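Local structure of S-adenosyl-L-methionine-dependent 2-deoxy-scyllo-inosamine dehydrogenase (Bacillus circulans, 4M7S) at residues D52-L66 with I82-L96. The protein catalyses the radical S-adenosyl-L-methionine-dependent two-electron oxidation of 2-deoxy-scyllo-inosamine to amino-dideoxy-scyllo-inosose in butirosin biosynthesis, using two [4Fe-4S] clusters. Sequence-based numbering, arbitrary orientation. Where two conformers were deposited one is given.
Sequences DFAGRISFHFYGEPL and IPRARPIIYTNGDFL. With SF4 (iron/sulfur cluster), chain C.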
loop_
_atom_site.group_PDB
_atom_site.type_symbol
_atom_site.label_atom_id
_atom_site.label_comp_id
_atom_site.label_asym_id
_atom_site.label_seq_id
_atom_site.Cartn_x
_atom_site.Cartn_y
_atom_site.Cartn_z
ATOM N N ASP A 52 14.089 8.060 8.737
ATOM C CA ASP A 52 13.267 8.410 9.901
ATOM C C ASP A 52 11.781 8.467 9.515
ATOM O O ASP A 52 11.051 9.380 9.913
ATOM C CB ASP A 52 13.719 9.745 10.505
ATOM C CG ASP A 52 13.196 9.960 11.919
ATOM O OD1 ASP A 52 12.636 9.011 12.506
ATOM O OD2 ASP A 52 13.358 11.082 12.445
ATOM N N PHE A 53 11.347 7.491 8.726
ATOM C CA PHE A 53 9.989 7.474 8.187
ATOM C C PHE A 53 8.904 7.567 9.265
ATOM O O PHE A 53 8.872 6.764 10.203
ATOM C CB PHE A 53 9.765 6.229 7.339
ATOM C CG PHE A 53 8.399 6.163 6.733
ATOM C CD1 PHE A 53 8.006 7.094 5.773
ATOM C CD2 PHE A 53 7.502 5.186 7.127
ATOM C CE1 PHE A 53 6.738 7.044 5.215
ATOM C CE2 PHE A 53 6.235 5.129 6.579
ATOM C CZ PHE A 53 5.854 6.053 5.621
ATOM N N ALA A 54 8.021 8.552 9.121
ATOM C CA ALA A 54 7.014 8.838 10.136
ATOM C C ALA A 54 5.616 8.942 9.544
ATOM O O ALA A 54 4.737 9.564 10.139
ATOM C CB ALA A 54 7.372 10.130 10.887
ATOM N N GLY A 55 5.402 8.330 8.382
ATOM C CA GLY A 55 4.086 8.333 7.769
ATOM C C GLY A 55 3.347 7.051 8.103
ATOM O O GLY A 55 3.658 6.387 9.097
ATOM N N ARG A 56 2.375 6.688 7.275
ATOM C CA ARG A 56 1.634 5.448 7.501
ATOM C C ARG A 56 2.286 4.277 6.784
ATOM O O ARG A 56 2.834 4.428 5.688
ATOM C CB ARG A 56 0.195 5.575 7.011
ATOM C CG ARG A 56 -0.397 6.944 7.107
ATOM C CD ARG A 56 -1.450 7.011 8.178
ATOM N NE ARG A 56 -2.329 8.157 7.982
ATOM C CZ ARG A 56 -1.995 9.415 8.260
ATOM N NH1 ARG A 56 -0.794 9.700 8.753
ATOM N NH2 ARG A 56 -2.864 10.391 8.042
ATOM N N ILE A 57 2.226 3.105 7.405
ATOM C CA ILE A 57 2.656 1.880 6.748
ATOM C C ILE A 57 1.537 0.836 6.814
ATOM O O ILE A 57 1.006 0.553 7.891
ATOM C CB ILE A 57 4.000 1.337 7.333
ATOM C CG1 ILE A 57 4.388 0.006 6.684
ATOM C CG2 ILE A 57 3.925 1.194 8.861
ATOM C CD1 ILE A 57 5.859 -0.362 6.891
ATOM N N SER A 58 1.145 0.303 5.658
ATOM C CA SER A 58 0.193 -0.814 5.614
ATOM C C SER A 58 0.820 -2.087 5.022
ATOM O O SER A 58 1.868 -2.021 4.369
ATOM C CB SER A 58 -1.102 -0.435 4.888
ATOM O OG SER A 58 -0.860 0.365 3.759
ATOM N N PHE A 59 0.177 -3.233 5.259
ATOM C CA PHE A 59 0.779 -4.540 4.976
ATOM C C PHE A 59 -0.010 -5.381 3.979
ATOM O O PHE A 59 0.064 -6.623 3.993
ATOM C CB PHE A 59 0.930 -5.322 6.278
ATOM C CG PHE A 59 1.695 -4.581 7.323
ATOM C CD1 PHE A 59 3.080 -4.685 7.393
ATOM C CD2 PHE A 59 1.039 -3.754 8.222
ATOM C CE1 PHE A 59 3.795 -4.001 8.354
ATOM C CE2 PHE A 59 1.754 -3.045 9.185
ATOM C CZ PHE A 59 3.132 -3.177 9.254
ATOM N N HIS A 60 -0.737 -4.694 3.083
ATOM C CA HIS A 60 -1.753 -5.280 2.176
ATOM C C HIS A 60 -1.695 -4.667 0.762
ATOM O O HIS A 60 -1.963 -3.474 0.605
ATOM C CB HIS A 60 -3.143 -4.994 2.772
ATOM C CG HIS A 60 -4.300 -5.536 1.979
ATOM N ND1 HIS A 60 -5.343 -6.216 2.570
ATOM C CD2 HIS A 60 -4.605 -5.460 0.660
ATOM C CE1 HIS A 60 -6.225 -6.561 1.648
ATOM N NE2 HIS A 60 -5.802 -6.115 0.481
ATOM N N PHE A 61 -1.391 -5.458 -0.273
ATOM C CA PHE A 61 -1.412 -4.904 -1.626
ATOM C C PHE A 61 -2.691 -5.479 -2.205
ATOM O O PHE A 61 -3.710 -4.782 -2.306
ATOM C CB PHE A 61 -0.177 -5.306 -2.440
ATOM C CG PHE A 61 -0.147 -4.739 -3.826
ATOM C CD1 PHE A 61 -0.740 -3.506 -4.102
ATOM C CD2 PHE A 61 0.452 -5.441 -4.864
ATOM C CE1 PHE A 61 -0.736 -2.982 -5.380
ATOM C CE2 PHE A 61 0.467 -4.924 -6.159
ATOM C CZ PHE A 61 -0.137 -3.688 -6.419
ATOM N N TYR A 62 -2.658 -6.759 -2.554
ATOM C CA TYR A 62 -3.887 -7.452 -2.952
ATOM C C TYR A 62 -3.980 -8.810 -2.270
ATOM O O TYR A 62 -4.611 -9.748 -2.779
ATOM C CB TYR A 62 -3.974 -7.595 -4.462
ATOM C CG TYR A 62 -4.435 -6.339 -5.164
ATOM C CD1 TYR A 62 -5.788 -6.067 -5.328
ATOM C CD2 TYR A 62 -3.515 -5.422 -5.654
ATOM C CE1 TYR A 62 -6.214 -4.917 -5.973
ATOM C CE2 TYR A 62 -3.928 -4.267 -6.298
ATOM C CZ TYR A 62 -5.275 -4.019 -6.450
ATOM O OH TYR A 62 -5.675 -2.874 -7.093
ATOM N N GLY A 63 -3.340 -8.906 -1.112
ATOM C CA GLY A 63 -3.375 -10.124 -0.324
ATOM C C GLY A 63 -3.867 -9.834 1.079
ATOM O O GLY A 63 -4.022 -8.672 1.463
ATOM N N GLU A 64 -4.117 -10.895 1.841
ATOM C CA GLU A 64 -4.592 -10.776 3.212
ATOM C C GLU A 64 -3.402 -10.809 4.162
ATOM O O GLU A 64 -2.714 -11.832 4.254
ATOM C CB GLU A 64 -5.539 -11.944 3.523
ATOM C CG GLU A 64 -6.002 -11.988 4.963
ATOM C CD GLU A 64 -6.560 -10.645 5.438
ATOM O OE1 GLU A 64 -6.261 -10.256 6.590
ATOM O OE2 GLU A 64 -7.308 -9.996 4.669
ATOM N N PRO A 65 -3.146 -9.697 4.876
ATOM C CA PRO A 65 -1.948 -9.668 5.726
ATOM C C PRO A 65 -1.993 -10.673 6.883
ATOM O O PRO A 65 -0.941 -11.166 7.279
ATOM C CB PRO A 65 -1.904 -8.219 6.251
ATOM C CG PRO A 65 -3.325 -7.716 6.125
ATOM C CD PRO A 65 -3.909 -8.434 4.920
ATOM N N LEU A 66 -3.172 -10.984 7.412
ATOM C CA LEU A 66 -3.259 -11.959 8.511
ATOM C C LEU A 66 -2.904 -13.388 8.087
ATOM O O LEU A 66 -2.847 -14.296 8.921
ATOM C CB LEU A 66 -4.635 -11.939 9.183
ATOM C CG LEU A 66 -5.093 -10.654 9.879
ATOM C CD1 LEU A 66 -6.002 -10.989 11.046
ATOM C CD2 LEU A 66 -3.935 -9.817 10.358
ATOM N N ILE A 82 11.032 1.923 12.731
ATOM C CA ILE A 82 10.320 3.163 12.424
ATOM C C ILE A 82 9.222 3.471 13.458
ATOM O O ILE A 82 8.036 3.491 13.131
ATOM C CB ILE A 82 9.743 3.129 10.984
ATOM C CG1 ILE A 82 8.931 1.854 10.749
ATOM C CG2 ILE A 82 10.870 3.184 9.951
ATOM C CD1 ILE A 82 8.265 1.791 9.357
ATOM N N PRO A 83 9.623 3.719 14.717
ATOM C CA PRO A 83 8.642 3.878 15.797
ATOM C C PRO A 83 7.751 5.121 15.642
ATOM O O PRO A 83 6.690 5.175 16.268
ATOM C CB PRO A 83 9.517 3.989 17.058
ATOM C CG PRO A 83 10.841 4.475 16.570
ATOM C CD PRO A 83 11.008 3.879 15.195
ATOM N N ARG A 84 8.172 6.093 14.833
ATOM C CA ARG A 84 7.324 7.252 14.525
ATOM C C ARG A 84 6.225 6.923 13.500
ATOM O O ARG A 84 5.224 7.631 13.412
ATOM C CB ARG A 84 8.150 8.418 13.976
ATOM C CG ARG A 84 9.285 8.898 14.853
ATOM C CD ARG A 84 10.033 10.048 14.165
ATOM N NE ARG A 84 9.201 11.246 14.034
ATOM C CZ ARG A 84 9.239 12.089 13.003
ATOM N NH1 ARG A 84 10.064 11.873 11.983
ATOM N NH2 ARG A 84 8.439 13.148 12.989
ATOM N N ALA A 85 6.416 5.866 12.715
ATOM C CA ALA A 85 5.457 5.531 11.658
ATOM C C ALA A 85 4.140 5.041 12.250
ATOM O O ALA A 85 4.075 4.705 13.432
ATOM C CB ALA A 85 6.024 4.491 10.718
ATOM N N ARG A 86 3.097 4.990 11.424
ATOM C CA ARG A 86 1.771 4.573 11.879
ATOM C C ARG A 86 1.324 3.324 11.138
ATOM O O ARG A 86 0.884 3.406 9.989
ATOM C CB ARG A 86 0.763 5.716 11.683
ATOM C CG ARG A 86 -0.693 5.370 12.021
ATOM C CD ARG A 86 -1.536 6.642 12.086
ATOM N NE ARG A 86 -2.968 6.360 12.134
ATOM C CZ ARG A 86 -3.655 6.148 13.252
ATOM N NH1 ARG A 86 -4.958 5.908 13.194
ATOM N NH2 ARG A 86 -3.042 6.181 14.429
ATOM N N PRO A 87 1.461 2.154 11.787
ATOM C CA PRO A 87 1.128 0.855 11.193
ATOM C C PRO A 87 -0.380 0.611 11.160
ATOM O O PRO A 87 -1.046 0.734 12.190
ATOM C CB PRO A 87 1.804 -0.156 12.142
ATOM C CG PRO A 87 2.762 0.665 12.999
ATOM C CD PRO A 87 2.096 2.002 13.108
ATOM N N ILE A 88 -0.901 0.276 9.981
ATOM C CA ILE A 88 -2.328 0.057 9.792
ATOM C C ILE A 88 -2.540 -1.306 9.155
ATOM O O ILE A 88 -1.840 -1.657 8.206
ATOM C CB ILE A 88 -2.930 1.074 8.807
ATOM C CG1 ILE A 88 -2.501 2.501 9.148
ATOM C CG2 ILE A 88 -4.456 0.928 8.752
ATOM C CD1 ILE A 88 -3.011 2.987 10.472
ATOM N N ILE A 89 -3.510 -2.066 9.656
ATOM C CA ILE A 89 -3.876 -3.324 9.010
ATOM C C ILE A 89 -5.165 -3.157 8.201
ATOM O O ILE A 89 -6.195 -2.739 8.741
ATOM C CB ILE A 89 -4.094 -4.459 10.035
ATOM C CG1 ILE A 89 -2.768 -4.899 10.655
ATOM C CG2 ILE A 89 -4.773 -5.667 9.364
ATOM C CD1 ILE A 89 -1.925 -5.742 9.729
ATOM N N TYR A 90 -5.108 -3.473 6.910
ATOM C CA TYR A 90 -6.319 -3.588 6.112
ATOM C C TYR A 90 -6.577 -5.087 5.925
ATOM O O TYR A 90 -5.740 -5.799 5.362
ATOM C CB TYR A 90 -6.137 -2.905 4.764
ATOM C CG TYR A 90 -5.928 -1.398 4.833
ATOM C CD1 TYR A 90 -4.698 -0.855 5.185
ATOM C CD2 TYR A 90 -6.958 -0.526 4.523
ATOM C CE1 TYR A 90 -4.501 0.522 5.230
ATOM C CE2 TYR A 90 -6.773 0.850 4.560
ATOM C CZ TYR A 90 -5.545 1.364 4.917
ATOM O OH TYR A 90 -5.359 2.728 4.960
ATOM N N THR A 91 -7.720 -5.571 6.402
ATOM C CA THR A 91 -7.957 -7.015 6.424
ATOM C C THR A 91 -9.409 -7.369 6.090
ATOM O O THR A 91 -10.307 -6.579 6.370
ATOM C CB THR A 91 -7.573 -7.593 7.809
ATOM O OG1 THR A 91 -7.833 -9.003 7.839
ATOM C CG2 THR A 91 -8.362 -6.897 8.926
ATOM N N ASN A 92 -9.647 -8.542 5.491
ATOM C CA ASN A 92 -11.024 -8.992 5.289
ATOM C C ASN A 92 -11.662 -9.488 6.581
ATOM O O ASN A 92 -12.862 -9.768 6.618
ATOM C CB ASN A 92 -11.167 -10.046 4.176
ATOM C CG ASN A 92 -10.316 -11.284 4.409
ATOM O OD1 ASN A 92 -10.087 -11.705 5.550
ATOM N ND2 ASN A 92 -9.826 -11.871 3.314
ATOM N N GLY A 93 -10.848 -9.614 7.627
ATOM C CA GLY A 93 -11.344 -9.968 8.949
ATOM C C GLY A 93 -11.487 -11.456 9.253
ATOM O O GLY A 93 -11.675 -11.824 10.412
ATOM N N ASP A 94 -11.393 -12.314 8.237
ATOM C CA ASP A 94 -11.664 -13.742 8.436
ATOM C C ASP A 94 -10.685 -14.427 9.398
ATOM O O ASP A 94 -10.978 -15.492 9.945
ATOM C CB ASP A 94 -11.664 -14.479 7.099
ATOM C CG ASP A 94 -12.693 -13.927 6.131
ATOM O OD1 ASP A 94 -13.699 -13.351 6.599
ATOM O OD2 ASP A 94 -12.495 -14.075 4.908
ATOM N N PHE A 95 -9.516 -13.823 9.575
ATOM C CA PHE A 95 -8.496 -14.349 10.477
ATOM C C PHE A 95 -8.325 -13.508 11.742
ATOM O O PHE A 95 -7.514 -13.841 12.605
ATOM C CB PHE A 95 -7.151 -14.463 9.751
ATOM C CG PHE A 95 -7.102 -15.580 8.749
ATOM C CD1 PHE A 95 -6.688 -16.844 9.128
ATOM C CD2 PHE A 95 -7.475 -15.365 7.432
ATOM C CE1 PHE A 95 -6.644 -17.888 8.208
ATOM C CE2 PHE A 95 -7.442 -16.398 6.505
ATOM C CZ PHE A 95 -7.026 -17.666 6.896
ATOM N N LEU A 96 -9.093 -12.427 11.854
ATOM C CA LEU A 96 -8.954 -11.498 12.974
ATOM C C LEU A 96 -9.725 -11.930 14.223
ATOM O O LEU A 96 -10.820 -11.435 14.487
ATOM C CB LEU A 96 -9.383 -10.085 12.562
ATOM C CG LEU A 96 -9.008 -8.963 13.534
ATOM C CD1 LEU A 96 -7.516 -8.978 13.815
ATOM C CD2 LEU A 96 -9.429 -7.611 12.975
HETATM FE FE1 SF4 C . -9.102 -10.637 -1.007
HETATM FE FE2 SF4 C . -11.532 -9.978 -1.872
HETATM FE FE3 SF4 C . -9.401 -9.044 -3.154
HETATM FE FE4 SF4 C . -9.945 -8.102 -0.670
HETATM S S1 SF4 C . -11.219 -7.789 -2.554
HETATM S S2 SF4 C . -7.887 -8.740 -1.443
HETATM S S3 SF4 C . -10.850 -9.975 0.327
HETATM S S4 SF4 C . -10.032 -11.266 -3.031
HETATM O O HOH W 1 10.139 6.395 12.671
HETATM O O HOH W 2 -2.551 -4.215 5.789
HETATM O O HOH W 3 -8.339 -11.990 7.731
#
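Glu64 reaches across to the end of strand 86-91, its chain bent at chi2 (51°). The firm hold is at OE2, which takes the backbone N-H of Asn92 at 2.9 Å on its syn side, though 31° out of the carboxylate plane. OE1 accepts from the N-H of Leu66 and from Thr91 OG1, but the modelled 2.4 Å between OG1 and OE1 is doubtfully short. Thr91 and Asn92 in turn hold the following loop through an ST turn and an Asx turn, and Asn92 ND2, hydrogen-bonded to Asn17 OD1, lies 3.7 Å from S3 of the iron-sulfur cluster. Beside it, in the conformer given, His60 ND1 donates to Tyr90 O (2.9 Å) from above the carbonyl plane.

Further back, strands 56-58 and 86-91 run parallel, joined by helix 71-81 in one beta-alpha-beta unit of the radical SAM fold. Three bonds tie them: Arg86 N to Gly55 O, Ile57 N to Arg86 O and Ile88 N to Ile57 O. Past Ser58 the chains move apart, and a water bridges Phe59 N and Tyr90 N instead. The face under helix 38-50 is closely packed and buried: Ile57 CD1 meets Ile82 CD1 at 4.1 Å, Phe53 takes Ile82 CD1 at its ring edge, and Phe59 turns its edge to Pro87 CB.

The end at Asp52 and Arg84 is open to solvent. Arg84 lays one guanidinium face over Ala54 CB and makes a long salt bridge from NH1 to Asp52 OD2 (3.4 Å). On the opposite face of the strands from Ile57, exposed Arg56 runs beside Arg86, their CD atoms 3.9 Å apart and their guanidinium planes nearly perpendicular (89°).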